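Pyridoxamine 5'-phosphate oxidase family protein (Corynebacterium diphtheriae NCTC 13129, PDB 3CP3) is of unknown function but belongs to the pyridoxamine 5'-phosphate oxidase family, whose split-barrel fold commonly binds a flavin, so it may bind FMN. Local coordinates at residues Gly96-Val101 and Val127-Arg132; Arg57-Thr62 and Thr104-His109. All coordinates share one frame; numbering follows the deposited sequence.

Contact 1 pairs two neighbouring strands of the antiparallel sheet. Contact 2 sets the helix 104-110 against the next strand of that sheet, 57-62. Their centres lie about 10 Å apart. Strand 125-139 runs between the other two: V127 N is 2.7 Å from F60 O, and I129 N is 2.7 Å from V58 O, both probable hydrogen bonds. Side chains join them too. E106 of contact 2 forms a salt bridge with R128 of contact 1, and R128 CD packs 3.4 Å from R57 CD. The segments alternate along the chain. The helix follows directly on strand 89-100 and leads on toward strand 125-139.

Contact 1: residues Gly96-Val101 and Val127-Arg132; sequences GNAYVV and VRIDVR
Strands 96-100 and 127-131 pair antiparallel, 4.4 Å apart at the closest approach of their axes and 156° between their directions. N97 with D130 and Y99 with R128 are the hydrogen-bonded pairs, with two backbone bonds each. G96 with V131, A98 with I129 and V100 with V127 are non-hydrogen-bonded. On the face of A98 and I129 the contact is apolar. A98 CB touches V127 CG1 at 3.8 Å and also meets I129 CG1. V77 and F69 add to this layer.

The face of N97, Y99, R128 and D130 is mostly polar. R132 curls back from the strand end toward N97 through a bend at chi3 (-58°). Its NH2 donates to N97 OD1 at 2.7 Å, a fairly straight bond. The oxygen lies near the guanidinium plane, but the donor stands above the amide carbonyl plane. N97 ND2 bonds to S75 OG, so both ends of the amide are held. R132 NH2 also forms a salt bridge with D76, and a water donates to N97 OD1.

The Y99 ring has its CG anti to its own carbonyl carbon (chi1 -42°), which brings it close to R128 and D130. D130 OD2 sits at the ring edge, 3.4 Å from CE2. R128 NH1 comes obliquely to within 3.5 Å of CD2. The same NH1 forms a bent salt-bridge hydrogen bond to D130 OD2 at 3.1 Å, on the syn side but well out of the carboxylate plane. R128 NE bridges to E106. A second water donates to D130 OD2. This antiparallel pairing, with one apolar and one mostly polar face, is consistent with the split barrel of FMN-binding proteins of the pyridoxamine 5'-phosphate oxidase family.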
# COMPACT_ATOMS: atom_id res chain seq x y z
N GLY A 96 11.04 -3.10 7.55
CA GLY A 96 11.35 -3.58 8.87
C GLY A 96 10.92 -4.99 9.17
O GLY A 96 10.66 -5.77 8.24
N ASN A 97 10.96 -5.32 10.45
CA ASN A 97 10.53 -6.64 10.93
C ASN A 97 9.45 -6.48 11.96
O ASN A 97 9.60 -5.66 12.91
CB ASN A 97 11.69 -7.44 11.48
CG ASN A 97 12.70 -7.81 10.39
OD1 ASN A 97 13.54 -7.00 10.06
ND2 ASN A 97 12.62 -9.02 9.82
N ALA A 98 8.36 -7.22 11.75
CA ALA A 98 7.17 -7.06 12.60
C ALA A 98 7.05 -8.28 13.54
O ALA A 98 7.18 -9.44 13.08
CB ALA A 98 5.91 -6.93 11.75
N TYR A 99 6.80 -8.02 14.82
CA TYR A 99 6.60 -9.08 15.80
C TYR A 99 5.45 -8.74 16.73
O TYR A 99 5.31 -7.58 17.11
CB TYR A 99 7.85 -9.28 16.71
CG TYR A 99 9.17 -9.22 15.97
CD1 TYR A 99 9.66 -10.33 15.23
CD2 TYR A 99 9.93 -8.04 15.97
CE1 TYR A 99 10.87 -10.24 14.54
CE2 TYR A 99 11.15 -7.96 15.28
CZ TYR A 99 11.62 -9.06 14.60
OH TYR A 99 12.80 -8.94 13.94
N VAL A 100 4.65 -9.75 17.09
CA VAL A 100 3.68 -9.60 18.20
C VAL A 100 4.43 -9.24 19.49
O VAL A 100 5.49 -9.78 19.73
CB VAL A 100 2.84 -10.88 18.38
CG1 VAL A 100 1.87 -10.70 19.51
CG2 VAL A 100 2.07 -11.18 17.12
N VAL A 101 3.91 -8.39 20.39
CA VAL A 101 4.75 -7.75 21.49
C VAL A 101 5.34 -8.55 22.75
O VAL A 101 6.50 -8.36 23.17
CB VAL A 101 4.11 -6.36 21.89
CG1 VAL A 101 4.61 -5.82 23.20
CG2 VAL A 101 4.37 -5.34 20.76
N VAL A 127 1.35 -5.31 17.53
CA VAL A 127 2.47 -5.80 16.73
C VAL A 127 3.42 -4.61 16.73
O VAL A 127 2.95 -3.47 16.67
CB VAL A 127 1.99 -6.15 15.30
CG1 VAL A 127 3.15 -6.58 14.40
CG2 VAL A 127 0.93 -7.24 15.38
N ARG A 128 4.72 -4.86 16.92
CA ARG A 128 5.78 -3.86 16.85
C ARG A 128 6.55 -4.07 15.55
O ARG A 128 6.94 -5.19 15.25
CB ARG A 128 6.79 -4.05 17.99
CG ARG A 128 7.87 -2.95 18.07
CD ARG A 128 9.20 -3.52 18.60
NE ARG A 128 8.96 -4.57 19.57
CZ ARG A 128 9.61 -5.73 19.63
NH1 ARG A 128 10.58 -6.04 18.76
NH2 ARG A 128 9.27 -6.59 20.58
N ILE A 129 6.80 -2.97 14.83
CA ILE A 129 7.71 -3.00 13.69
C ILE A 129 9.01 -2.33 14.08
O ILE A 129 9.01 -1.16 14.40
CB ILE A 129 7.16 -2.30 12.38
CG1 ILE A 129 5.77 -2.85 12.01
CG2 ILE A 129 8.18 -2.58 11.21
CD1 ILE A 129 4.97 -2.06 10.90
N ASP A 130 10.11 -3.07 14.02
CA ASP A 130 11.43 -2.51 14.20
C ASP A 130 11.88 -2.04 12.82
O ASP A 130 12.04 -2.85 11.92
CB ASP A 130 12.39 -3.59 14.68
CG ASP A 130 12.22 -3.91 16.16
OD1 ASP A 130 11.80 -3.05 16.95
OD2 ASP A 130 12.48 -5.04 16.51
N VAL A 131 12.10 -0.74 12.68
CA VAL A 131 12.38 -0.10 11.42
C VAL A 131 13.86 -0.15 11.06
O VAL A 131 14.72 0.25 11.86
CB VAL A 131 11.88 1.34 11.48
CG1 VAL A 131 12.21 2.11 10.16
CG2 VAL A 131 10.38 1.31 11.70
N ARG A 132 14.14 -0.72 9.89
CA ARG A 132 15.50 -0.87 9.35
C ARG A 132 15.83 0.30 8.41
O ARG A 132 16.99 0.73 8.33
CB ARG A 132 15.52 -2.17 8.53
CG ARG A 132 16.78 -3.00 8.46
CD ARG A 132 16.53 -4.16 7.39
NE ARG A 132 15.37 -4.95 7.81
CZ ARG A 132 14.44 -5.45 7.00
NH1 ARG A 132 14.49 -5.26 5.69
NH2 ARG A 132 13.45 -6.12 7.52
O HOH W 1 14.31 -5.40 12.03
O HOH W 2 14.06 -6.94 14.64

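Contact 2: residues Arg57-Thr62 and Thr104-His109; sequences RVYFRT and TEEARH
Y59 overlaps the end of E106 with its hydroxyl and one ring edge. Its OH donates to E106 OE2 at 2.6 Å. The oxygen lies in the plane of the ring, 3.2 Å from CE1. The ring and carboxylate are nearly perpendicular (83°), and the hydroxyl meets OE2 from above the carboxylate plane. E106 reaches this point because its chain is extended, with CG anti to the backbone N (chi1 -177°). With R128 as a second partner, OE2 probably belongs to a charged carboxylate.

R57 comes from the opposite direction to E106. Its guanidinium lies with one face over Y59 OH, 3.2 Å from the plane. E106 OE2 is also on a face, 3.9 Å from R57 NH1. That is a long salt bridge of charges only, with no N-H aimed at the oxygen. H109 NE2 is 4.0 Å from R57 NH2. D50 OD2 serves both, in a salt bridge with R57 NH2 and a hydrogen bond with H109 NE2. D50 thus probably offsets the charge of R57 beside the histidine.

The axis of 104-109 runs at 88° to that of 57-62, 11.1 Å away at the closest. These long side chains span the gap, while strands 39-50 and 125-139 flank strand 57-62 in the sheet.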
# COMPACT_ATOMS: atom_id res chain seq x y z
N ARG A 57 10.10 2.86 15.98
CA ARG A 57 9.24 1.69 16.06
C ARG A 57 7.83 2.08 15.73
O ARG A 57 7.37 3.14 16.14
CB ARG A 57 9.29 1.11 17.50
CG ARG A 57 10.62 0.42 17.77
CD ARG A 57 10.61 -0.44 19.02
NE ARG A 57 10.19 0.36 20.15
CZ ARG A 57 10.24 -0.04 21.41
NH1 ARG A 57 10.73 -1.24 21.74
NH2 ARG A 57 9.78 0.79 22.36
N VAL A 58 7.12 1.22 15.02
CA VAL A 58 5.67 1.39 14.79
C VAL A 58 4.90 0.34 15.54
O VAL A 58 5.27 -0.85 15.47
CB VAL A 58 5.33 1.19 13.27
CG1 VAL A 58 3.81 1.24 13.00
CG2 VAL A 58 6.06 2.23 12.47
N TYR A 59 3.82 0.75 16.21
CA TYR A 59 2.89 -0.22 16.79
C TYR A 59 1.55 -0.15 16.11
O TYR A 59 1.05 0.94 15.80
CB TYR A 59 2.64 0.10 18.27
CG TYR A 59 3.83 -0.18 19.13
CD1 TYR A 59 4.07 -1.48 19.61
CD2 TYR A 59 4.74 0.82 19.45
CE1 TYR A 59 5.18 -1.75 20.42
CE2 TYR A 59 5.84 0.54 20.29
CZ TYR A 59 6.06 -0.74 20.73
OH TYR A 59 7.13 -1.02 21.55
N PHE A 60 0.94 -1.32 15.94
CA PHE A 60 -0.44 -1.42 15.53
C PHE A 60 -1.07 -2.63 16.22
O PHE A 60 -0.40 -3.33 16.96
CB PHE A 60 -0.52 -1.44 13.97
CG PHE A 60 0.09 -2.66 13.33
CD1 PHE A 60 -0.70 -3.80 13.10
CD2 PHE A 60 1.41 -2.69 12.96
CE1 PHE A 60 -0.13 -4.92 12.49
CE2 PHE A 60 2.00 -3.84 12.41
CZ PHE A 60 1.22 -4.94 12.16
N ARG A 61 -2.39 -2.78 16.09
CA ARG A 61 -3.10 -3.88 16.69
C ARG A 61 -3.59 -4.83 15.67
O ARG A 61 -3.95 -4.43 14.59
CB ARG A 61 -4.31 -3.37 17.41
CG ARG A 61 -3.98 -2.58 18.60
CD ARG A 61 -5.08 -1.62 18.88
NE ARG A 61 -4.94 -1.18 20.25
CZ ARG A 61 -5.74 -0.31 20.85
NH1 ARG A 61 -5.49 0.01 22.12
NH2 ARG A 61 -6.77 0.22 20.19
N THR A 62 -3.67 -6.11 16.05
CA THR A 62 -4.29 -7.13 15.24
C THR A 62 -5.35 -7.86 16.07
O THR A 62 -5.02 -8.48 17.10
CB THR A 62 -3.26 -8.16 14.67
OG1 THR A 62 -2.36 -8.62 15.69
CG2 THR A 62 -2.45 -7.54 13.63
N THR A 104 5.08 -7.80 28.95
CA THR A 104 4.05 -7.18 29.79
C THR A 104 4.28 -5.67 29.90
O THR A 104 3.36 -4.87 29.61
CB THR A 104 3.99 -7.91 31.15
OG1 THR A 104 2.91 -8.88 31.08
CG2 THR A 104 3.79 -6.96 32.33
N GLU A 105 5.51 -5.26 30.22
CA GLU A 105 5.86 -3.82 30.19
C GLU A 105 5.72 -3.14 28.82
O GLU A 105 5.37 -1.97 28.75
CB GLU A 105 7.26 -3.56 30.78
CG GLU A 105 7.76 -2.08 30.72
CD GLU A 105 6.86 -1.06 31.45
OE1 GLU A 105 6.39 -0.11 30.75
OE2 GLU A 105 6.64 -1.17 32.71
N GLU A 106 5.99 -3.85 27.74
CA GLU A 106 5.92 -3.21 26.41
C GLU A 106 4.47 -3.03 25.86
O GLU A 106 4.13 -1.96 25.36
CB GLU A 106 6.86 -3.89 25.40
CG GLU A 106 6.84 -3.17 24.05
CD GLU A 106 7.73 -3.81 23.01
OE1 GLU A 106 8.65 -4.56 23.42
OE2 GLU A 106 7.52 -3.54 21.78
N ALA A 107 3.63 -4.08 25.91
CA ALA A 107 2.16 -3.92 25.75
C ALA A 107 1.53 -2.71 26.49
O ALA A 107 0.70 -1.96 25.93
CB ALA A 107 1.44 -5.19 26.15
N ARG A 108 1.90 -2.56 27.77
CA ARG A 108 1.43 -1.48 28.62
C ARG A 108 1.86 -0.09 28.11
O ARG A 108 1.06 0.84 27.99
CB ARG A 108 1.94 -1.74 30.05
CG ARG A 108 1.44 -0.79 31.09
CD ARG A 108 1.80 -1.30 32.52
NE ARG A 108 1.47 -2.72 32.77
CZ ARG A 108 2.32 -3.64 33.27
NH1 ARG A 108 3.57 -3.34 33.62
NH2 ARG A 108 1.90 -4.90 33.45
N HIS A 109 3.15 0.01 27.80
CA HIS A 109 3.73 1.13 27.08
C HIS A 109 3.04 1.44 25.71
O HIS A 109 2.65 2.56 25.46
CB HIS A 109 5.23 0.88 26.89
CG HIS A 109 5.86 1.79 25.89
ND1 HIS A 109 5.97 3.14 26.09
CD2 HIS A 109 6.35 1.55 24.65
CE1 HIS A 109 6.52 3.70 25.03
NE2 HIS A 109 6.77 2.75 24.15